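Local coordinates for protein trehalose-6-phosphate phosphatase (Candida albicans, PDB 5DXI) that belongs to the trehalose-phosphatase family of the HAD clan and holds a magnesium ion and a beryllium trifluoride ion in one pocket, at residues T5-R10 / I281-E286; P11-N16 / G265-A270; F227-G232 / E292-L297; V269-A274 / N285-V290. One frame throughout, in Å; residues are numbered along the deposited sequence.

Contact 1 (T5-R10 / I281-E286); sequences TPALNR and IAHLNE
The imidazole of H283 receives the segment 5-10 from two directions. Over one face lies CA of A7, 4.1 Å from the ring centroid and 28° off the ring normal, a CH-pi contact; at the edge, near the ring plane, OG1 of T5 is hydrogen-bonded to ND1 at 2.8 Å, and either atom could be the donor. A chi1 of 73° swings the ring of H283 back over its own main chain, where A7 passes. The backbones meet in a single bridge between A7 and H283: H283 N gives its hydrogen to P6 O at 3.1 Å, and L8 N does the same to H283 O, also at 3.1 Å. A small methyl suits A282, whose CB lies 3.8 Å from L8 CA. Beyond it CD2 of L284 packs against CB of L8 at 3.9 Å, and the extended R10 brings its NE past the same methyl, its charge paired with E292. The segment 5-10 thus crosses the outermost strand 282-284, touching it in one bridge, and leads into helix 10-19; that strand bonds to strand 266-271 on its other side, while L8 and L284 also rest on T293 of helix 287-298.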
loop_
_atom_site.group_PDB
_atom_site.type_symbol
_atom_site.label_atom_id
_atom_site.label_comp_id
_atom_site.label_asym_id
_atom_site.label_seq_id
_atom_site.Cartn_x
_atom_site.Cartn_y
_atom_site.Cartn_z
ATOM N N THR A 5 -17.895 -6.872 -0.545
ATOM C CA THR A 5 -17.048 -7.739 -1.350
ATOM C C THR A 5 -17.146 -9.146 -0.802
ATOM O O THR A 5 -17.450 -9.313 0.364
ATOM C CB THR A 5 -15.549 -7.324 -1.331
ATOM O OG1 THR A 5 -15.015 -7.553 -0.025
ATOM C CG2 THR A 5 -15.363 -5.867 -1.740
ATOM N N PRO A 6 -16.933 -10.158 -1.652
ATOM C CA PRO A 6 -16.864 -11.543 -1.167
ATOM C C PRO A 6 -15.559 -11.820 -0.416
ATOM O O PRO A 6 -14.570 -11.125 -0.646
ATOM C CB PRO A 6 -16.911 -12.379 -2.452
ATOM C CG PRO A 6 -16.430 -11.473 -3.524
ATOM C CD PRO A 6 -16.774 -10.067 -3.115
ATOM N N ALA A 7 -15.550 -12.819 0.457
ATOM C CA ALA A 7 -14.291 -13.254 1.075
ATOM C C ALA A 7 -13.384 -13.779 -0.023
ATOM O O ALA A 7 -13.869 -14.284 -1.043
ATOM C CB ALA A 7 -14.533 -14.329 2.139
ATOM N N LEU A 8 -12.078 -13.644 0.166
ATOM C CA LEU A 8 -11.104 -14.134 -0.808
ATOM C C LEU A 8 -11.247 -15.636 -1.006
ATOM O O LEU A 8 -11.372 -16.388 -0.042
ATOM C CB LEU A 8 -9.666 -13.811 -0.355
ATOM C CG LEU A 8 -8.528 -14.356 -1.231
ATOM C CD1 LEU A 8 -8.586 -13.806 -2.662
ATOM C CD2 LEU A 8 -7.162 -14.075 -0.581
ATOM N N ASN A 9 -11.231 -16.054 -2.265
ATOM C CA ASN A 9 -11.247 -17.462 -2.643
ATOM C C ASN A 9 -9.817 -18.032 -2.555
ATOM O O ASN A 9 -9.085 -18.059 -3.539
ATOM C CB ASN A 9 -11.823 -17.594 -4.061
ATOM C CG ASN A 9 -12.054 -19.036 -4.490
ATOM O OD1 ASN A 9 -11.431 -19.967 -3.981
ATOM N ND2 ASN A 9 -12.961 -19.222 -5.450
ATOM N N ARG A 10 -9.425 -18.483 -1.371
ATOM C CA ARG A 10 -8.042 -18.892 -1.165
ATOM C C ARG A 10 -7.609 -20.088 -2.036
ATOM O O ARG A 10 -6.512 -20.058 -2.588
ATOM C CB ARG A 10 -7.802 -19.169 0.321
ATOM C CG ARG A 10 -8.149 -17.961 1.192
ATOM C CD ARG A 10 -7.664 -18.109 2.617
ATOM N NE ARG A 10 -8.466 -17.335 3.563
ATOM C CZ ARG A 10 -8.182 -17.241 4.858
ATOM N NH1 ARG A 10 -7.098 -17.852 5.336
ATOM N NH2 ARG A 10 -8.961 -16.535 5.670
ATOM N N ILE A 281 -11.410 -6.781 -5.307
ATOM C CA ILE A 281 -12.321 -7.815 -5.780
ATOM C C ILE A 281 -12.787 -8.724 -4.652
ATOM O O ILE A 281 -13.789 -9.435 -4.781
ATOM C CB ILE A 281 -11.645 -8.667 -6.877
ATOM C CG1 ILE A 281 -12.679 -9.506 -7.631
ATOM C CG2 ILE A 281 -10.541 -9.535 -6.286
ATOM C CD1 ILE A 281 -12.110 -10.271 -8.812
ATOM N N ALA A 282 -12.067 -8.676 -3.534
ATOM C CA ALA A 282 -12.361 -9.517 -2.378
ATOM C C ALA A 282 -11.712 -8.938 -1.116
ATOM O O ALA A 282 -10.858 -8.044 -1.192
ATOM C CB ALA A 282 -11.874 -10.944 -2.624
ATOM N N HIS A 283 -12.087 -9.462 0.042
ATOM C CA HIS A 283 -11.454 -9.011 1.277
ATOM C C HIS A 283 -10.940 -10.152 2.154
ATOM O O HIS A 283 -11.357 -11.305 2.009
ATOM C CB HIS A 283 -12.427 -8.179 2.093
ATOM C CG HIS A 283 -13.495 -9.011 2.722
ATOM N ND1 HIS A 283 -14.620 -9.408 2.032
ATOM C CD2 HIS A 283 -13.558 -9.620 3.931
ATOM C CE1 HIS A 283 -15.357 -10.185 2.807
ATOM N NE2 HIS A 283 -14.733 -10.332 3.962
ATOM N N LEU A 284 -10.030 -9.789 3.063
ATOM C CA LEU A 284 -9.607 -10.619 4.190
ATOM C C LEU A 284 -9.780 -9.745 5.411
ATOM O O LEU A 284 -9.457 -8.558 5.361
ATOM C CB LEU A 284 -8.153 -11.079 4.068
ATOM C CG LEU A 284 -7.823 -12.115 2.997
ATOM C CD1 LEU A 284 -6.309 -12.254 2.829
ATOM C CD2 LEU A 284 -8.478 -13.455 3.310
ATOM N N ASN A 285 -10.283 -10.314 6.504
ATOM C CA ASN A 285 -10.682 -9.516 7.647
ATOM C C ASN A 285 -9.513 -8.779 8.293
ATOM O O ASN A 285 -9.636 -7.609 8.642
ATOM C CB ASN A 285 -11.368 -10.399 8.697
ATOM C CG ASN A 285 -12.753 -10.820 8.281
ATOM O OD1 ASN A 285 -13.374 -10.192 7.422
ATOM N ND2 ASN A 285 -13.241 -11.904 8.867
ATOM N N GLU A 286 -8.385 -9.461 8.445
ATOM C CA GLU A 286 -7.271 -8.928 9.252
ATOM C C GLU A 286 -5.930 -9.420 8.808
ATOM O O GLU A 286 -5.861 -10.396 8.071
ATOM C CB GLU A 286 -7.453 -9.320 10.721
ATOM C CG GLU A 286 -8.484 -8.525 11.439
ATOM C CD GLU A 286 -9.183 -9.356 12.468
ATOM O OE1 GLU A 286 -9.045 -10.599 12.418
ATOM O OE2 GLU A 286 -9.878 -8.768 13.319
#

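Contact 2 (P11-N16 / G265-A270); sequences PLLLNN and GVYPVA
Packing over the aromatic ring of Y267 carries most of this contact. L13 puts its CD1 methyl over one face of the ring, 3.7 Å from the centroid and 20° off the normal, a CH-pi contact; the same methyl comes within 3.5 Å of Y267 CD2. It gets there because CG stands opposite the backbone N, and the leucine then runs past the tyrosine in the opposite direction. A branched aliphatic side chain suits a ring face, since it covers the pi surface without asking for a polar partner. L12 adds a looser touch, its CG 4.1 Å from Y267 OH.

Polar groups gather at the far end of the ring. N16 approaches at the edge, with CG in the ring plane and the amide turned 79° against it. Its CB is 3.2 Å from Y267 OH, and OD1 stands at the same 3.2 Å from that hydroxyl.

Main-chain contact is confined to G265, whose CA lies 3.7 Å from N16 ND2; its positive phi is one that glycine adopts readily.

The helix runs obliquely antiparallel to the strand, at 141°, with the axes 10.8 Å apart, a gap that a long tyrosine can span. Such a helix laid on the face of a largely parallel sheet is characteristic of the three-layered alpha/beta Rossmann-like core of HAD proteins.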
loop_
_atom_site.group_PDB
_atom_site.type_symbol
_atom_site.label_atom_id
_atom_site.label_comp_id
_atom_site.label_asym_id
_atom_site.label_seq_id
_atom_site.Cartn_x
_atom_site.Cartn_y
_atom_site.Cartn_z
ATOM N N PRO A 11 -8.470 -21.123 -2.197
ATOM C CA PRO A 11 -8.056 -22.223 -3.088
ATOM C C PRO A 11 -7.779 -21.807 -4.528
ATOM O O PRO A 11 -6.813 -22.305 -5.119
ATOM C CB PRO A 11 -9.243 -23.186 -3.014
ATOM C CG PRO A 11 -9.758 -22.986 -1.617
ATOM C CD PRO A 11 -9.658 -21.495 -1.399
ATOM N N LEU A 12 -8.604 -20.919 -5.082
ATOM C CA LEU A 12 -8.364 -20.388 -6.419
ATOM C C LEU A 12 -7.051 -19.599 -6.451
ATOM O O LEU A 12 -6.265 -19.735 -7.386
ATOM C CB LEU A 12 -9.529 -19.493 -6.879
ATOM C CG LEU A 12 -9.283 -18.685 -8.165
ATOM C CD1 LEU A 12 -8.937 -19.598 -9.324
ATOM C CD2 LEU A 12 -10.467 -17.795 -8.536
ATOM N N LEU A 13 -6.829 -18.768 -5.437
ATOM C CA LEU A 13 -5.601 -17.975 -5.389
ATOM C C LEU A 13 -4.400 -18.919 -5.447
ATOM O O LEU A 13 -3.455 -18.701 -6.222
ATOM C CB LEU A 13 -5.544 -17.097 -4.132
ATOM C CG LEU A 13 -4.356 -16.127 -4.095
ATOM C CD1 LEU A 13 -4.534 -15.023 -5.144
ATOM C CD2 LEU A 13 -4.204 -15.526 -2.727
ATOM N N LEU A 14 -4.481 -19.991 -4.658
ATOM C CA LEU A 14 -3.419 -20.991 -4.588
ATOM C C LEU A 14 -3.217 -21.650 -5.946
ATOM O O LEU A 14 -2.087 -21.823 -6.402
ATOM C CB LEU A 14 -3.754 -22.045 -3.524
ATOM C CG LEU A 14 -2.760 -23.190 -3.278
ATOM C CD1 LEU A 14 -1.380 -22.668 -2.883
ATOM C CD2 LEU A 14 -3.299 -24.141 -2.216
ATOM N N ASN A 15 -4.318 -22.004 -6.607
ATOM C CA ASN A 15 -4.222 -22.631 -7.918
ATOM C C ASN A 15 -3.593 -21.723 -8.962
ATOM O O ASN A 15 -2.769 -22.171 -9.764
ATOM C CB ASN A 15 -5.598 -23.109 -8.381
ATOM C CG ASN A 15 -6.032 -24.366 -7.650
ATOM O OD1 ASN A 15 -5.184 -25.166 -7.235
ATOM N ND2 ASN A 15 -7.341 -24.550 -7.481
ATOM N N ASN A 16 -3.980 -20.453 -8.966
ATOM C CA ASN A 16 -3.433 -19.516 -9.938
ATOM C C ASN A 16 -1.938 -19.313 -9.642
ATOM O O ASN A 16 -1.127 -19.209 -10.566
ATOM C CB ASN A 16 -4.178 -18.180 -9.888
ATOM C CG ASN A 16 -3.997 -17.346 -11.155
ATOM O OD1 ASN A 16 -4.808 -17.404 -12.065
ATOM N ND2 ASN A 16 -2.908 -16.606 -11.230
ATOM N N GLY A 265 -4.853 -13.151 -13.821
ATOM C CA GLY A 265 -4.135 -13.372 -12.574
ATOM C C GLY A 265 -4.058 -12.163 -11.652
ATOM O O GLY A 265 -3.213 -12.122 -10.754
ATOM N N VAL A 266 -4.970 -11.207 -11.822
ATOM C CA VAL A 266 -4.919 -9.980 -11.034
ATOM C C VAL A 266 -5.808 -10.056 -9.785
ATOM O O VAL A 266 -7.034 -10.162 -9.883
ATOM C CB VAL A 266 -5.336 -8.771 -11.887
ATOM C CG1 VAL A 266 -5.190 -7.481 -11.098
ATOM C CG2 VAL A 266 -4.497 -8.712 -13.154
ATOM N N TYR A 267 -5.197 -9.983 -8.603
ATOM C CA TYR A 267 -5.977 -10.102 -7.375
ATOM C C TYR A 267 -5.769 -8.913 -6.417
ATOM O O TYR A 267 -4.897 -8.945 -5.536
ATOM C CB TYR A 267 -5.657 -11.418 -6.660
ATOM C CG TYR A 267 -5.909 -12.662 -7.497
ATOM C CD1 TYR A 267 -7.176 -13.236 -7.577
ATOM C CD2 TYR A 267 -4.866 -13.285 -8.176
ATOM C CE1 TYR A 267 -7.406 -14.377 -8.336
ATOM C CE2 TYR A 267 -5.079 -14.424 -8.928
ATOM C CZ TYR A 267 -6.350 -14.966 -9.006
ATOM O OH TYR A 267 -6.543 -16.102 -9.754
ATOM N N PRO A 268 -6.563 -7.846 -6.598
ATOM C CA PRO A 268 -6.547 -6.776 -5.596
ATOM C C PRO A 268 -7.473 -7.128 -4.440
ATOM O O PRO A 268 -8.672 -7.348 -4.636
ATOM C CB PRO A 268 -7.049 -5.555 -6.360
ATOM C CG PRO A 268 -7.869 -6.116 -7.495
ATOM C CD PRO A 268 -7.410 -7.523 -7.767
ATOM N N VAL A 269 -6.913 -7.165 -3.235
ATOM C CA VAL A 269 -7.621 -7.701 -2.084
ATOM C C VAL A 269 -7.561 -6.725 -0.912
ATOM O O VAL A 269 -6.475 -6.365 -0.452
ATOM C CB VAL A 269 -7.021 -9.057 -1.650
ATOM C CG1 VAL A 269 -7.826 -9.648 -0.507
ATOM C CG2 VAL A 269 -6.965 -10.024 -2.832
ATOM N N ALA A 270 -8.720 -6.293 -0.429
ATOM C CA ALA A 270 -8.755 -5.387 0.714
ATOM C C ALA A 270 -8.617 -6.140 2.029
ATOM O O ALA A 270 -9.087 -7.267 2.168
ATOM C CB ALA A 270 -10.050 -4.559 0.724
#

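Contact 3 (F227-G232 / E292-L297); sequences FMLCLG and ETLGLL
L229 and L294 cross at a slant, bringing their CD2 methyls to 3.7 Å, the closest approach between strand 227-232 and the helical segment 292-297. L229 leaves the strand toward the helix, and with CG anti to the backbone N (chi1 172°) its CD2 reaches both L294 and L297. It meets CD1 of L297 at 4.0 Å, again on a slant, so one methyl is shared by two leucines three positions apart on the helix.

The flanking strand residues extend the pattern along the helix in opposite directions. L231 offers its CD1 to CD2 of L294 at 4.2 Å, whereas F227 reaches L297 with CZ at the tip of its ring, 4.4 Å from CD1. F227, L229 and L231 alternate with residues directed to the other face of the sheet, where M228 and C230 touch helix 235-253. Leucine suits these places because its forked, wholly apolar end packs a buried interface and leaves no polar atom to satisfy.

Strand and helix run almost antiparallel, 158° between their directions, with the axes 12.0 Å apart. This is the sandwich of a HAD-type Rossmann-like fold, a central strand covered by helices on both faces; L231 also touches T32 of the DxDx(T/V) motif, whose aspartates D28 and D30 bind the magnesium ion.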
loop_
_atom_site.group_PDB
_atom_site.type_symbol
_atom_site.label_atom_id
_atom_site.label_comp_id
_atom_site.label_asym_id
_atom_site.label_seq_id
_atom_site.Cartn_x
_atom_site.Cartn_y
_atom_site.Cartn_z
ATOM N N PHE A 227 0.648 -13.350 -12.486
ATOM C CA PHE A 227 0.036 -13.488 -11.170
ATOM C C PHE A 227 0.392 -12.255 -10.355
ATOM O O PHE A 227 1.571 -11.987 -10.110
ATOM C CB PHE A 227 0.532 -14.755 -10.464
ATOM C CG PHE A 227 -0.048 -14.962 -9.091
ATOM C CD1 PHE A 227 -1.172 -15.749 -8.910
ATOM C CD2 PHE A 227 0.535 -14.382 -7.980
ATOM C CE1 PHE A 227 -1.708 -15.953 -7.643
ATOM C CE2 PHE A 227 0.006 -14.575 -6.712
ATOM C CZ PHE A 227 -1.116 -15.362 -6.542
ATOM N N MET A 228 -0.618 -11.498 -9.952
ATOM C CA MET A 228 -0.403 -10.310 -9.142
ATOM C C MET A 228 -1.306 -10.344 -7.915
ATOM O O MET A 228 -2.536 -10.377 -8.036
ATOM C CB MET A 228 -0.655 -9.036 -9.967
ATOM C CG MET A 228 0.382 -8.758 -11.057
ATOM S SD MET A 228 -0.349 -8.372 -12.666
ATOM C CE MET A 228 -0.918 -10.002 -13.157
ATOM N N LEU A 229 -0.702 -10.351 -6.732
ATOM C CA LEU A 229 -1.485 -10.326 -5.501
ATOM C C LEU A 229 -1.179 -9.043 -4.750
ATOM O O LEU A 229 -0.023 -8.762 -4.403
ATOM C CB LEU A 229 -1.197 -11.541 -4.625
ATOM C CG LEU A 229 -1.813 -11.518 -3.226
ATOM C CD1 LEU A 229 -3.348 -11.451 -3.313
ATOM C CD2 LEU A 229 -1.370 -12.739 -2.405
ATOM N N CYS A 230 -2.221 -8.262 -4.513
ATOM C CA CYS A 230 -2.061 -6.945 -3.914
ATOM C C CYS A 230 -2.969 -6.812 -2.703
ATOM O O CYS A 230 -4.186 -7.014 -2.807
ATOM C CB CYS A 230 -2.376 -5.861 -4.943
ATOM S SG CYS A 230 -2.328 -4.154 -4.353
ATOM N N LEU A 231 -2.376 -6.468 -1.560
ATOM C CA LEU A 231 -3.107 -6.366 -0.304
ATOM C C LEU A 231 -2.935 -5.003 0.357
ATOM O O LEU A 231 -1.818 -4.475 0.414
ATOM C CB LEU A 231 -2.654 -7.458 0.667
ATOM C CG LEU A 231 -2.973 -8.889 0.224
ATOM C CD1 LEU A 231 -1.803 -9.810 0.580
ATOM C CD2 LEU A 231 -4.291 -9.381 0.847
ATOM N N GLY A 232 -4.037 -4.444 0.858
ATOM C CA GLY A 232 -3.992 -3.185 1.589
ATOM C C GLY A 232 -5.259 -2.910 2.386
ATOM O O GLY A 232 -6.305 -3.505 2.139
ATOM N N GLU A 292 -2.120 -16.169 6.959
ATOM C CA GLU A 292 -2.610 -17.518 6.664
ATOM C C GLU A 292 -2.561 -17.759 5.168
ATOM O O GLU A 292 -2.024 -18.768 4.705
ATOM C CB GLU A 292 -4.045 -17.719 7.167
ATOM C CG GLU A 292 -4.215 -17.660 8.679
ATOM C CD GLU A 292 -5.674 -17.704 9.104
ATOM O OE1 GLU A 292 -6.572 -17.738 8.222
ATOM O OE2 GLU A 292 -5.933 -17.676 10.329
ATOM N N THR A 293 -3.086 -16.793 4.413
ATOM C CA THR A 293 -3.147 -16.893 2.962
ATOM C C THR A 293 -1.756 -16.895 2.346
ATOM O O THR A 293 -1.464 -17.697 1.452
ATOM C CB THR A 293 -3.984 -15.737 2.342
ATOM O OG1 THR A 293 -5.300 -15.732 2.902
ATOM C CG2 THR A 293 -4.088 -15.898 0.842
ATOM N N LEU A 294 -0.892 -15.990 2.800
ATOM C CA LEU A 294 0.467 -15.964 2.260
ATOM C C LEU A 294 1.216 -17.241 2.676
ATOM O O LEU A 294 1.980 -17.824 1.883
ATOM C CB LEU A 294 1.212 -14.695 2.714
ATOM C CG LEU A 294 0.582 -13.376 2.230
ATOM C CD1 LEU A 294 1.380 -12.171 2.700
ATOM C CD2 LEU A 294 0.445 -13.361 0.705
ATOM N N GLY A 295 0.995 -17.663 3.918
ATOM C CA GLY A 295 1.543 -18.914 4.416
ATOM C C GLY A 295 1.119 -20.096 3.563
ATOM O O GLY A 295 1.921 -20.975 3.253
ATOM N N LEU A 296 -0.152 -20.096 3.168
ATOM C CA LEU A 296 -0.692 -21.118 2.284
ATOM C C LEU A 296 0.072 -21.177 0.970
ATOM O O LEU A 296 0.501 -22.245 0.533
ATOM C CB LEU A 296 -2.175 -20.841 1.996
ATOM C CG LEU A 296 -2.837 -21.822 1.026
ATOM C CD1 LEU A 296 -2.987 -23.179 1.713
ATOM C CD2 LEU A 296 -4.174 -21.307 0.460
ATOM N N LEU A 297 0.249 -20.017 0.343
ATOM C CA LEU A 297 1.003 -19.946 -0.897
ATOM C C LEU A 297 2.437 -20.401 -0.673
ATOM O O LEU A 297 3.040 -21.041 -1.533
ATOM C CB LEU A 297 1.010 -18.522 -1.455
ATOM C CG LEU A 297 -0.330 -17.845 -1.754
ATOM C CD1 LEU A 297 -0.086 -16.478 -2.384
ATOM C CD2 LEU A 297 -1.157 -18.724 -2.660
#

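Contact 4 (V269-A274 / N285-V290); sequences VAVGPA and NEPRQV
V271 and V290 make the tight part of this contact, their CG2 methyls 3.6 Å apart and the side chains crossing at about a right angle. The other branch of V271, CG1, stands anti to the backbone N (chi1 -178°) and lies against the backbone at the start of the helix, 3.8 Å from E286 C and 4.2 Å from P287 CD. Beta-branched valine suits this place: its two methyls serve two neighbours at once, one the helix side chain and one the turn before it. P287, in the first turn of the helix, needs no N-H partner there, and E286 before it holds the N-cap position.

Next to this the main chains pass closely without a conventional hydrogen bond. N285 CA points its hydrogen at G272 O, a CA-H...O contact of 3.4 Å at 158°. G272, at a phi of 160°, takes up a conformation open to glycine, with little room for a side chain beside P273.

On the solvent side the fit is looser and water takes part. The amide of N285 bends back with its OD1 3.9 Å from P273 CA, and a water molecule gives N285 OD1 a hydrogen bond of 3.0 Å.

Thus the end of strand 266-271 meets the start of helix 287-298 beside strand 282-284, which bonds to G272 through L284, while V290 also touches L231 on strand 227-232.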
loop_
_atom_site.group_PDB
_atom_site.type_symbol
_atom_site.label_atom_id
_atom_site.label_comp_id
_atom_site.label_asym_id
_atom_site.label_seq_id
_atom_site.Cartn_x
_atom_site.Cartn_y
_atom_site.Cartn_z
ATOM N N VAL A 269 -6.913 -7.165 -3.235
ATOM C CA VAL A 269 -7.621 -7.701 -2.084
ATOM C C VAL A 269 -7.561 -6.725 -0.912
ATOM O O VAL A 269 -6.475 -6.365 -0.452
ATOM C CB VAL A 269 -7.021 -9.057 -1.650
ATOM C CG1 VAL A 269 -7.826 -9.648 -0.507
ATOM C CG2 VAL A 269 -6.965 -10.024 -2.832
ATOM N N ALA A 270 -8.720 -6.293 -0.429
ATOM C CA ALA A 270 -8.755 -5.387 0.714
ATOM C C ALA A 270 -8.617 -6.140 2.029
ATOM O O ALA A 270 -9.087 -7.267 2.168
ATOM C CB ALA A 270 -10.050 -4.559 0.724
ATOM N N VAL A 271 -7.950 -5.511 2.989
ATOM C CA VAL A 271 -7.920 -6.040 4.340
ATOM C C VAL A 271 -8.896 -5.234 5.174
ATOM O O VAL A 271 -8.719 -4.027 5.378
ATOM C CB VAL A 271 -6.512 -6.006 4.955
ATOM C CG1 VAL A 271 -6.549 -6.618 6.330
ATOM C CG2 VAL A 271 -5.537 -6.754 4.055
ATOM N N GLY A 272 -9.943 -5.911 5.641
ATOM C CA GLY A 272 -11.002 -5.265 6.386
ATOM C C GLY A 272 -12.266 -6.115 6.373
ATOM O O GLY A 272 -12.287 -7.208 5.815
ATOM N N PRO A 273 -13.326 -5.622 7.003
ATOM C CA PRO A 273 -14.540 -6.432 7.112
ATOM C C PRO A 273 -15.291 -6.541 5.767
ATOM O O PRO A 273 -14.989 -5.803 4.821
ATOM C CB PRO A 273 -15.357 -5.686 8.156
ATOM C CG PRO A 273 -14.877 -4.278 8.100
ATOM C CD PRO A 273 -13.435 -4.337 7.720
ATOM N N ALA A 274 -16.241 -7.471 5.692
ATOM C CA ALA A 274 -17.002 -7.686 4.451
ATOM C C ALA A 274 -17.644 -6.405 3.970
ATOM O O ALA A 274 -17.752 -6.169 2.777
ATOM C CB ALA A 274 -18.082 -8.748 4.660
ATOM N N ASN A 285 -10.283 -10.314 6.504
ATOM C CA ASN A 285 -10.682 -9.516 7.647
ATOM C C ASN A 285 -9.513 -8.779 8.293
ATOM O O ASN A 285 -9.636 -7.609 8.642
ATOM C CB ASN A 285 -11.368 -10.399 8.697
ATOM C CG ASN A 285 -12.753 -10.820 8.281
ATOM O OD1 ASN A 285 -13.374 -10.192 7.422
ATOM N ND2 ASN A 285 -13.241 -11.904 8.867
ATOM N N GLU A 286 -8.385 -9.461 8.445
ATOM C CA GLU A 286 -7.271 -8.928 9.252
ATOM C C GLU A 286 -5.930 -9.420 8.808
ATOM O O GLU A 286 -5.861 -10.396 8.071
ATOM C CB GLU A 286 -7.453 -9.320 10.721
ATOM C CG GLU A 286 -8.484 -8.525 11.439
ATOM C CD GLU A 286 -9.183 -9.356 12.468
ATOM O OE1 GLU A 286 -9.045 -10.599 12.418
ATOM O OE2 GLU A 286 -9.878 -8.768 13.319
ATOM N N PRO A 287 -4.837 -8.787 9.305
ATOM C CA PRO A 287 -3.503 -9.309 8.980
ATOM C C PRO A 287 -3.346 -10.809 9.274
ATOM O O PRO A 287 -2.664 -11.514 8.519
ATOM C CB PRO A 287 -2.580 -8.474 9.880
ATOM C CG PRO A 287 -3.284 -7.140 9.958
ATOM C CD PRO A 287 -4.759 -7.502 10.031
ATOM N N ARG A 288 -3.989 -11.296 10.334
ATOM C CA ARG A 288 -3.947 -12.728 10.632
ATOM C C ARG A 288 -4.315 -13.589 9.414
ATOM O O ARG A 288 -3.590 -14.526 9.042
ATOM C CB ARG A 288 -4.883 -13.073 11.789
ATOM C CG ARG A 288 -4.859 -14.556 12.133
ATOM C CD ARG A 288 -5.825 -14.892 13.260
ATOM N NE ARG A 288 -5.381 -14.348 14.538
ATOM C CZ ARG A 288 -6.090 -14.411 15.659
ATOM N NH1 ARG A 288 -7.291 -14.984 15.655
ATOM N NH2 ARG A 288 -5.606 -13.889 16.778
ATOM N N GLN A 289 -5.438 -13.265 8.781
ATOM C CA GLN A 289 -5.864 -14.030 7.617
ATOM C C GLN A 289 -4.946 -13.773 6.432
ATOM O O GLN A 289 -4.725 -14.666 5.613
ATOM C CB GLN A 289 -7.319 -13.715 7.260
ATOM C CG GLN A 289 -8.319 -14.271 8.271
ATOM C CD GLN A 289 -8.523 -13.356 9.467
ATOM O OE1 GLN A 289 -8.535 -12.131 9.335
ATOM N NE2 GLN A 289 -8.673 -13.946 10.648
ATOM N N VAL A 290 -4.368 -12.576 6.366
ATOM C CA VAL A 290 -3.380 -12.288 5.322
ATOM C C VAL A 290 -2.208 -13.265 5.433
ATOM O O VAL A 290 -1.779 -13.861 4.444
ATOM C CB VAL A 290 -2.851 -10.833 5.398
ATOM C CG1 VAL A 290 -1.746 -10.616 4.365
ATOM C CG2 VAL A 290 -3.987 -9.814 5.181
HETATM O O HOH W 1 -16.287 -9.320 7.401
#

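Contacts 2 and 3 are buried, whereas contacts 1 and 4 are partly buried and include exposed residues. All four reach the same sheet. Contacts 3 and 4 use successive parts of helix 287-298, contacts 2 and 4 share strand 266-271, and contact 1 adds the neighbouring edge strand 282-284. Chemistry follows place: contact 3, on an inner strand, is wholly apolar; contact 2 joins apolar packing to an asparagine and a tyrosine hydroxyl; contact 1, at the sheet edge, relies on hydrogen bonds of backbone and side chain; contact 4 pairs valine packing with a solvent-facing asparagine.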